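Local coordinates for protein kynurenine formamidase (PDB 4CO9) that hydrolyses N-formyl-L-kynurenine to L-kynurenine and formate with two zinc ions per subunit, in the kynurenine pathway of tryptophan degradation, at residues L71-I75 with Q76-G80; K158-A161 with A162-Q165; N176-L179 with D180-A183. One frame throughout, in Å; residues are numbered along the deposited sequence.

How the contacts relate
All three contacts are local turns, none touching another: centres lie about 21 Å apart from contact 1 to contacts 2 and 3, and about 24 Å between contacts 2 and 3. Contact 1, a turn of 3-10 shape before strand 81-86, buries L73, I75, V77 and Y78 and has no exposed residue among those that touch; contacts 2 and 3 each mix buried residues with two exposed ones. Contact 2 opens helix 161-168 and alone holds a metal ligand, H163, beside a second imidazole that bonds the backbone. Contact 3 is a type I turn between strands 172-175 and 185-190, fastened by an arginine. Contacts 1 and 2 also meet the second subunit.

Contact 1: L71-I75 with Q76-G80; sequences LDLDI and QVYVG
L73 and Y78 meet at the tightly packed end. CD1 of L73 lies 3.5 Å from OH of Y78, and L73 CB comes to the ring's edge, near its plane. The same hydroxyl hydrogen-bonds H172, while I57 of strand 56-58 touches both side chains, burying this end in the fold. V77, the residue before, lays CG1 over the centre of one face of the Y78 ring, 4.2 Å above it. Beside the ring the backbone curls in 3-10 fashion: V77 N donates to D74 O at 3.2 Å and Y78 N to I75 O at 3.0 Å.

The outer side is partly exposed and held by polar groups rather than by close packing. With CG of D74 turned anti to the backbone N (chi1 180°), its carboxylate folds forward over the turn, and Q76 N reaches OD1 at 3.0 Å from well above the carboxylate plane, 58° out of it. OD2 goes to a salt bridge with R143. Q76 is built in two conformers, so its water link to D74 OD1 and its bond to W8 N of the second subunit are less certain. The carboxylate bond to Q76 N, two residues on, defines an Asx turn, here starting a 3-10 turn that leads toward strand 81-86.

Contact 2: K158-A161 with A162-Q165; sequences KELA and AHHQ. With ZN (zinc ion), chain O.
L160 O takes two hydrogen bonds from one residue, H164, and this pairing ties the N-cap residue to the first turn of the helix. Among the hydrogen bonds, H164 N gives the regular one, 3.1 Å to L160 O and nearly straight at 171°. The second comes from the imidazole: ND1 of H164 donates to L160 O at 3.0 Å, lying above the carbonyl plane, while the oxygen sits near the plane of the ring. CG of H164 stands beside the backbone N (chi1 -81°), so the ring's ND1 swings back to the oxygen that the backbone N-H already uses. One residue along, Q165 N donates to A161 O at 2.9 Å.

Van der Waals contact joins L160 to the imidazole of H163, across which its side chain slants. L160 CB is 3.9 Å from H163 ND1, and CD1 lies over one face of the ring.

Metal binding occupies the other end of that ring. H163 NE2 holds the zinc ion at 2.3 Å, beside two water ligands and the carboxylates of D58 and E175. In the second shell, D153 OD2 accepts from H163 ND1 and so restrains the rotation of the ring, while D153 OD1 takes A162 N.

F63 meets both imidazoles, and V42 and K36 of the second subunit pack on L160 and H164. Helix 161-168 comes between strand 144-147 and strand 172-175 in the chain, two neighbours in the mixed sheet, and its first turn reaches the zinc ion that E175 binds from the end of strand 172-175.

Contact 3: N176-L179 with D180-A183; sequences NVVL and DHVA
L179 O is gripped by two donors: V182 N at 3.2 Å across the turn, and R112 NE from strand 108-112. The V182 bond is fairly straight at its hydrogen (165°), yet it comes down on the oxygen from above, 64° out of the carbonyl plane. R112 also gives NH2 to V182 O, so one guanidinium group serves the carbonyls at both ends of the turn and probably offsets the closeness of two acceptors, L179 O and V182 O.

A water makes a second link, on the outer side. It accepts from L179 N at 3.1 Å and donates to D180 OD1 at 2.8 Å, an oxygen that also bonds S114 OG. The D180 carboxylate is therefore tied back to the chain just before it.

H181 packs against V178 instead. Its chi1 of 63° places CG between the backbone N and the carbonyl carbon, folding the imidazole back against that valine. CE1 comes 3.2 Å from V178 O, a buried oxygen with no hydrogen-bond partner in the model, and 3.8 Å from V178 CG1, the two side chains crossing at about a right angle. V182 CG1 lies 3.6 Å above one face of the ring, offset toward the rim, and NE2 is anchored on D10 O.

Apolar contact completes the inner side: L179 CD2 meets V182 CG2 at 4.0 Å, with L110 and I9 against them. This is a type I beta turn, L179 to V182, a kink in the connection that carries the chain from strand 172-175 across the mixed sheet to strand 185-190, which runs antiparallel to 81-86.

Contact 1: L71-I75 with Q76-G80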
ATOM      1  N   LEU C  71       6.406   4.941   9.657  1.00 10.71           N
ATOM      2  CA  LEU C  71       7.637   4.779   8.909  1.00 11.15           C
ATOM      3  C   LEU C  71       8.744   4.122   9.750  1.00 12.03           C
ATOM      4  O   LEU C  71       9.679   3.547   9.193  1.00 11.14           O
ATOM      5  CB  LEU C  71       8.111   6.115   8.335  1.00 11.51           C
ATOM      6  CG  LEU C  71       9.307   6.109   7.376  1.00 11.38           C
ATOM      7  CD1 LEU C  71       9.102   5.159   6.206  1.00 11.64           C
ATOM      8  CD2 LEU C  71       9.583   7.511   6.865  1.00 11.63           C
ATOM      9  N   ASP C  72       8.623   4.193  11.076  1.00 12.75           N
ATOM     10  CA  ASP C  72       9.576   3.536  11.989  1.00 13.65           C
ATOM     11  C   ASP C  72       9.370   2.020  12.027  1.00 13.25           C
ATOM     12  O   ASP C  72      10.213   1.294  12.557  1.00 12.59           O
ATOM     13  CB  ASP C  72       9.415   4.051  13.430  1.00 14.92           C
ATOM     14  CG  ASP C  72       9.563   5.562  13.569  1.00 15.88           C
ATOM     15  OD1 ASP C  72      10.399   6.142  12.857  1.00 16.91           O
ATOM     16  OD2 ASP C  72       8.821   6.173  14.406  1.00 17.34           O
ATOM     17  N   LEU C  73       8.243   1.533  11.524  1.00 12.27           N
ATOM     18  CA  LEU C  73       7.951   0.112  11.598  1.00 12.50           C
ATOM     19  C   LEU C  73       8.780  -0.699  10.591  1.00 13.00           C
ATOM     20  O   LEU C  73       9.012  -0.275   9.454  1.00 12.92           O
ATOM     21  CB  LEU C  73       6.462  -0.153  11.379  1.00 12.46           C
ATOM     22  CG  LEU C  73       5.508   0.504  12.382  1.00 12.61           C
ATOM     23  CD1 LEU C  73       4.077   0.404  11.874  1.00 12.93           C
ATOM     24  CD2 LEU C  73       5.627  -0.139  13.749  1.00 12.76           C
ATOM     25  N   ASP C  74       9.188  -1.881  11.027  1.00 13.16           N
ATOM     26  CA  ASP C  74      10.027  -2.773  10.236  1.00 13.71           C
ATOM     27  C   ASP C  74       9.221  -3.414   9.097  1.00 12.74           C
ATOM     28  O   ASP C  74       8.310  -4.204   9.335  1.00 11.83           O
ATOM     29  CB  ASP C  74      10.594  -3.828  11.181  1.00 15.26           C
ATOM     30  CG  ASP C  74      11.478  -4.831  10.497  1.00 16.90           C
ATOM     31  OD1 ASP C  74      11.727  -4.707   9.287  1.00 17.77           O
ATOM     32  OD2 ASP C  74      11.924  -5.759  11.202  1.00 19.44           O
ATOM     33  N   ILE C  75       9.570  -3.102   7.856  1.00 11.96           N
ATOM     34  CA  ILE C  75       8.815  -3.649   6.712  1.00 11.75           C
ATOM     35  C   ILE C  75       8.863  -5.179   6.581  1.00 11.50           C
ATOM     36  O   ILE C  75       7.924  -5.757   6.032  1.00 10.97           O
ATOM     37  CB  ILE C  75       9.204  -2.999   5.367  1.00 11.90           C
ATOM     38  CG1 ILE C  75      10.696  -3.198   5.066  1.00 12.06           C
ATOM     39  CG2 ILE C  75       8.815  -1.521   5.375  1.00 12.04           C
ATOM     40  CD1 ILE C  75      11.095  -2.713   3.687  1.00 12.35           C
ATOM     41  N   GLN C  76       9.902  -5.831   7.130  1.00 11.19           N
ATOM     42  CA  GLN C  76      10.010  -7.308   7.047  1.00 11.23           C
ATOM     43  C   GLN C  76       8.837  -7.980   7.723  1.00 11.26           C
ATOM     44  O   GLN C  76       8.487  -9.084   7.359  1.00 11.30           O
ATOM     45  CB  GLN C  76      11.381  -7.757   7.650  0.50 11.11           C
ATOM     46  CG  GLN C  76      12.677  -6.952   7.290  0.60 10.86           C
ATOM     47  CD  GLN C  76      12.900  -6.745   5.803  0.60 10.78           C
ATOM     48  OE1 GLN C  76      12.666  -7.645   4.987  0.60 10.64           O
ATOM     49  NE2 GLN C  76      13.348  -5.552   5.446  0.60 10.62           N
ATOM     50  N   VAL C  77       8.267  -7.322   8.728  1.00 11.54           N
ATOM     51  CA  VAL C  77       7.149  -7.866   9.465  1.00 11.57           C
ATOM     52  C   VAL C  77       5.927  -8.096   8.580  1.00 11.02           C
ATOM     53  O   VAL C  77       5.174  -9.066   8.769  1.00 10.71           O
ATOM     54  CB  VAL C  77       6.762  -6.922  10.623  1.00 12.17           C
ATOM     55  CG1 VAL C  77       5.453  -7.355  11.268  1.00 12.35           C
ATOM     56  CG2 VAL C  77       7.856  -6.902  11.678  1.00 12.94           C
ATOM     57  N   TYR C  78       5.763  -7.232   7.586  1.00 10.29           N
ATOM     58  CA  TYR C  78       4.534  -7.198   6.799  1.00 10.17           C
ATOM     59  C   TYR C  78       4.592  -7.977   5.478  1.00 10.39           C
ATOM     60  O   TYR C  78       3.653  -7.900   4.690  1.00  9.98           O
ATOM     61  CB  TYR C  78       4.151  -5.741   6.535  1.00  9.99           C
ATOM     62  CG  TYR C  78       3.906  -4.972   7.797  1.00  9.84           C
ATOM     63  CD1 TYR C  78       2.665  -5.015   8.422  1.00  9.91           C
ATOM     64  CD2 TYR C  78       4.918  -4.241   8.402  1.00  9.69           C
ATOM     65  CE1 TYR C  78       2.430  -4.321   9.604  1.00  9.93           C
ATOM     66  CE2 TYR C  78       4.699  -3.550   9.585  1.00  9.83           C
ATOM     67  CZ  TYR C  78       3.444  -3.590  10.182  1.00  9.91           C
ATOM     68  OH  TYR C  78       3.208  -2.906  11.361  1.00 10.20           O
ATOM     69  N   VAL C  79       5.690  -8.705   5.231  1.00 10.69           N
ATOM     70  CA  VAL C  79       5.802  -9.561   4.062  1.00 11.15           C
ATOM     71  C   VAL C  79       6.382 -10.903   4.482  1.00 11.85           C
ATOM     72  O   VAL C  79       7.472 -10.953   5.049  1.00 12.55           O
ATOM     73  CB  VAL C  79       6.733  -8.954   2.991  1.00 11.22           C
ATOM     74  CG1 VAL C  79       6.736  -9.822   1.736  1.00 11.30           C
ATOM     75  CG2 VAL C  79       6.298  -7.534   2.637  1.00 11.49           C
ATOM     76  N   GLY C  80       5.697 -11.988   4.143  1.00 12.55           N
ATOM     77  CA  GLY C  80       6.258 -13.316   4.364  1.00 13.02           C
ATOM     78  C   GLY C  80       5.229 -14.360   4.736  1.00 13.44           C
ATOM     79  O   GLY C  80       4.023 -14.093   4.689  1.00 13.40           O
TER
HETATM   80  O   HOH W   1      13.752  -3.611   7.420  1.00 24.70           O

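Contact 2: K158-A161 with A162-Q165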
ATOM      1  N   LYS C 158     -11.769   1.588  26.311  1.00 27.75           N
ATOM      2  CA  LYS C 158     -10.826   2.704  26.329  1.00 28.34           C
ATOM      3  C   LYS C 158      -9.431   2.313  26.796  1.00 27.01           C
ATOM      4  O   LYS C 158      -8.498   3.093  26.628  1.00 26.29           O
ATOM      5  CB  LYS C 158     -11.342   3.838  27.215  1.00 29.61           C
ATOM      6  CG  LYS C 158     -12.710   4.364  26.830  1.00 32.26           C
ATOM      7  CD  LYS C 158     -12.747   4.858  25.394  1.00 33.76           C
ATOM      8  CE  LYS C 158     -14.027   5.625  25.098  1.00 35.05           C
ATOM      9  N   GLU C 159      -9.276   1.128  27.373  1.00 25.16           N
ATOM     10  CA  GLU C 159      -7.966   0.689  27.854  1.00 26.43           C
ATOM     11  C   GLU C 159      -7.109   0.055  26.738  1.00 23.41           C
ATOM     12  O   GLU C 159      -5.882   0.220  26.710  1.00 22.51           O
ATOM     13  CB  GLU C 159      -8.142  -0.271  29.038  1.00 30.14           C
ATOM     14  CG  GLU C 159      -8.941   0.298  30.217  1.00 33.42           C
ATOM     15  CD  GLU C 159      -8.522   1.716  30.601  1.00 37.62           C
ATOM     16  OE1 GLU C 159      -7.320   1.937  30.888  1.00 41.42           O
ATOM     17  OE2 GLU C 159      -9.390   2.623  30.604  1.00 41.44           O
ATOM     18  N   LEU C 160      -7.764  -0.611  25.794  1.00 21.20           N
ATOM     19  CA  LEU C 160      -7.096  -1.225  24.638  1.00 20.01           C
ATOM     20  C   LEU C 160      -5.972  -2.156  25.071  1.00 19.37           C
ATOM     21  O   LEU C 160      -4.827  -2.025  24.627  1.00 17.89           O
ATOM     22  CB  LEU C 160      -6.555  -0.161  23.666  1.00 19.94           C
ATOM     23  CG  LEU C 160      -7.560   0.803  23.035  1.00 20.36           C
ATOM     24  CD1 LEU C 160      -6.890   1.569  21.908  1.00 20.25           C
ATOM     25  CD2 LEU C 160      -8.783   0.076  22.505  1.00 20.58           C
ATOM     26  N   ALA C 161      -6.319  -3.079  25.958  1.00 19.29           N
ATOM     27  CA  ALA C 161      -5.338  -3.969  26.544  1.00 18.81           C
ATOM     28  C   ALA C 161      -4.661  -4.821  25.482  1.00 17.67           C
ATOM     29  O   ALA C 161      -3.458  -5.010  25.534  1.00 17.33           O
ATOM     30  CB  ALA C 161      -5.992  -4.847  27.597  1.00 19.83           C
ATOM     31  N   ALA C 162      -5.429  -5.310  24.512  1.00 16.97           N
ATOM     32  CA  ALA C 162      -4.846  -6.127  23.450  1.00 16.17           C
ATOM     33  C   ALA C 162      -3.876  -5.350  22.589  1.00 15.27           C
ATOM     34  O   ALA C 162      -2.770  -5.828  22.344  1.00 15.35           O
ATOM     35  CB  ALA C 162      -5.926  -6.758  22.592  1.00 16.54           C
ATOM     36  N   HIS C 163      -4.252  -4.144  22.160  1.00 14.52           N
ATOM     37  CA  HIS C 163      -3.308  -3.316  21.386  1.00 14.10           C
ATOM     38  C   HIS C 163      -1.985  -3.154  22.146  1.00 14.43           C
ATOM     39  O   HIS C 163      -0.904  -3.381  21.604  1.00 13.85           O
ATOM     40  CB  HIS C 163      -3.856  -1.921  21.119  1.00 13.70           C
ATOM     41  CG  HIS C 163      -4.881  -1.853  20.035  1.00 13.08           C
ATOM     42  ND1 HIS C 163      -6.218  -2.072  20.265  1.00 13.00           N
ATOM     43  CD2 HIS C 163      -4.769  -1.557  18.716  1.00 12.95           C
ATOM     44  CE1 HIS C 163      -6.891  -1.903  19.140  1.00 12.82           C
ATOM     45  NE2 HIS C 163      -6.034  -1.595  18.185  1.00 12.64           N
ATOM     46  N   HIS C 164      -2.087  -2.747  23.402  1.00 15.26           N
ATOM     47  CA  HIS C 164      -0.912  -2.487  24.221  1.00 16.90           C
ATOM     48  C   HIS C 164      -0.063  -3.739  24.427  1.00 17.45           C
ATOM     49  O   HIS C 164       1.153  -3.695  24.266  1.00 18.01           O
ATOM     50  CB  HIS C 164      -1.313  -1.893  25.583  1.00 17.33           C
ATOM     51  CG  HIS C 164      -1.596  -0.429  25.538  1.00 17.21           C
ATOM     52  ND1 HIS C 164      -2.865   0.078  25.370  1.00 17.65           N
ATOM     53  CD2 HIS C 164      -0.771   0.638  25.631  1.00 17.51           C
ATOM     54  CE1 HIS C 164      -2.806   1.397  25.369  1.00 17.31           C
ATOM     55  NE2 HIS C 164      -1.551   1.763  25.533  1.00 17.39           N
ATOM     56  N   GLN C 165      -0.701  -4.846  24.797  1.00 18.58           N
ATOM     57  CA  GLN C 165       0.043  -6.059  25.097  1.00 19.40           C
ATOM     58  C   GLN C 165       0.691  -6.638  23.848  1.00 18.86           C
ATOM     59  O   GLN C 165       1.830  -7.112  23.903  1.00 18.13           O
ATOM     60  CB  GLN C 165      -0.840  -7.089  25.799  1.00 21.11           C
ATOM     61  CG  GLN C 165      -1.128  -6.739  27.253  1.00 22.42           C
ATOM     62  CD  GLN C 165       0.150  -6.528  28.051  1.00 23.80           C
ATOM     63  OE1 GLN C 165       1.008  -7.407  28.108  1.00 26.07           O
ATOM     64  NE2 GLN C 165       0.293  -5.351  28.646  1.00 24.88           N
TER
HETATM   65 ZN    ZN O 401      -6.602  -1.147  16.043  1.00 23.31          ZN
HETATM   66  O   HOH W   2      -7.335   0.633  15.409  1.00  9.58           O
HETATM   67  O   HOH W   3      -8.986  -0.992  16.883  1.00 18.80           O

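Contact 3: N176-L179 with D180-A183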
ATOM      1  N   ASN C 176      -9.262  -5.571   9.670  1.00  8.07           N
ATOM      2  CA  ASN C 176     -10.189  -5.576   8.535  1.00  8.33           C
ATOM      3  C   ASN C 176      -9.718  -6.346   7.296  1.00  8.41           C
ATOM      4  O   ASN C 176     -10.027  -5.961   6.172  1.00  8.27           O
ATOM      5  CB  ASN C 176     -10.575  -4.142   8.137  1.00  8.50           C
ATOM      6  CG  ASN C 176     -11.596  -3.522   9.076  1.00  8.70           C
ATOM      7  OD1 ASN C 176     -12.394  -4.218   9.698  1.00  8.97           O
ATOM      8  ND2 ASN C 176     -11.590  -2.201   9.161  1.00  8.53           N
ATOM      9  N   VAL C 177      -8.994  -7.437   7.479  1.00  8.69           N
ATOM     10  CA  VAL C 177      -8.761  -8.329   6.343  1.00  9.11           C
ATOM     11  C   VAL C 177     -10.071  -9.043   5.988  1.00  9.50           C
ATOM     12  O   VAL C 177     -10.970  -9.118   6.815  1.00  8.98           O
ATOM     13  CB  VAL C 177      -7.620  -9.350   6.557  1.00  9.36           C
ATOM     14  CG1 VAL C 177      -6.268  -8.652   6.532  1.00  9.52           C
ATOM     15  CG2 VAL C 177      -7.798 -10.160   7.837  1.00  9.50           C
ATOM     16  N   VAL C 178     -10.161  -9.507   4.751  1.00  9.95           N
ATOM     17  CA  VAL C 178     -11.337 -10.199   4.229  1.00 10.87           C
ATOM     18  C   VAL C 178     -10.943 -11.638   3.952  1.00 11.43           C
ATOM     19  O   VAL C 178     -10.121 -11.898   3.075  1.00 11.12           O
ATOM     20  CB  VAL C 178     -11.791  -9.563   2.915  1.00 10.94           C
ATOM     21  CG1 VAL C 178     -13.057 -10.234   2.399  1.00 11.34           C
ATOM     22  CG2 VAL C 178     -11.998  -8.070   3.103  1.00 11.17           C
ATOM     23  N   LEU C 179     -11.504 -12.568   4.723  1.00 12.61           N
ATOM     24  CA  LEU C 179     -11.040 -13.944   4.695  1.00 13.78           C
ATOM     25  C   LEU C 179     -12.112 -14.993   4.386  1.00 15.16           C
ATOM     26  O   LEU C 179     -11.807 -16.175   4.368  1.00 15.69           O
ATOM     27  CB  LEU C 179     -10.380 -14.286   6.042  1.00 13.83           C
ATOM     28  CG  LEU C 179      -9.173 -13.462   6.480  1.00 13.69           C
ATOM     29  CD1 LEU C 179      -8.718 -13.919   7.858  1.00 13.74           C
ATOM     30  CD2 LEU C 179      -8.031 -13.548   5.478  1.00 13.71           C
ATOM     31  N   ASP C 180     -13.350 -14.595   4.130  1.00 16.73           N
ATOM     32  CA  ASP C 180     -14.398 -15.608   3.918  1.00 18.94           C
ATOM     33  C   ASP C 180     -14.240 -16.380   2.595  1.00 19.25           C
ATOM     34  O   ASP C 180     -14.711 -17.500   2.489  1.00 19.05           O
ATOM     35  CB  ASP C 180     -15.799 -15.023   4.105  1.00 21.43           C
ATOM     36  CG  ASP C 180     -16.266 -15.071   5.567  1.00 22.92           C
ATOM     37  OD1 ASP C 180     -15.421 -15.153   6.501  1.00 24.02           O
ATOM     38  OD2 ASP C 180     -17.495 -15.038   5.780  1.00 26.39           O
ATOM     39  N   HIS C 181     -13.491 -15.818   1.648  1.00 18.14           N
ATOM     40  CA  HIS C 181     -13.257 -16.452   0.360  1.00 17.63           C
ATOM     41  C   HIS C 181     -11.940 -17.238   0.295  1.00 17.18           C
ATOM     42  O   HIS C 181     -11.572 -17.713  -0.759  1.00 17.08           O
ATOM     43  CB  HIS C 181     -13.308 -15.422  -0.771  1.00 17.39           C
ATOM     44  CG  HIS C 181     -12.245 -14.368  -0.689  1.00 17.58           C
ATOM     45  ND1 HIS C 181     -12.273 -13.354   0.244  1.00 17.58           N
ATOM     46  CD2 HIS C 181     -11.126 -14.169  -1.426  1.00 16.96           C
ATOM     47  CE1 HIS C 181     -11.210 -12.588   0.095  1.00 17.15           C
ATOM     48  NE2 HIS C 181     -10.500 -13.054  -0.919  1.00 16.79           N
ATOM     49  N   VAL C 182     -11.235 -17.379   1.414  1.00 17.25           N
ATOM     50  CA  VAL C 182      -9.980 -18.113   1.424  1.00 16.99           C
ATOM     51  C   VAL C 182      -9.993 -19.230   2.460  1.00 16.34           C
ATOM     52  O   VAL C 182     -10.571 -19.113   3.543  1.00 16.38           O
ATOM     53  CB  VAL C 182      -8.754 -17.185   1.643  1.00 17.61           C
ATOM     54  CG1 VAL C 182      -8.787 -16.026   0.664  1.00 18.44           C
ATOM     55  CG2 VAL C 182      -8.685 -16.681   3.068  1.00 17.55           C
ATOM     56  N   ALA C 183      -9.321 -20.314   2.116  1.00 16.85           N
ATOM     57  CA  ALA C 183      -9.269 -21.483   2.971  1.00 16.98           C
ATOM     58  C   ALA C 183      -8.205 -21.312   4.036  1.00 17.41           C
ATOM     59  O   ALA C 183      -7.241 -20.539   3.866  1.00 16.10           O
ATOM     60  CB  ALA C 183      -8.975 -22.718   2.127  1.00 17.56           C
TER
HETATM   61  O   HOH W   4     -13.494 -13.168   6.967  1.00 15.92           O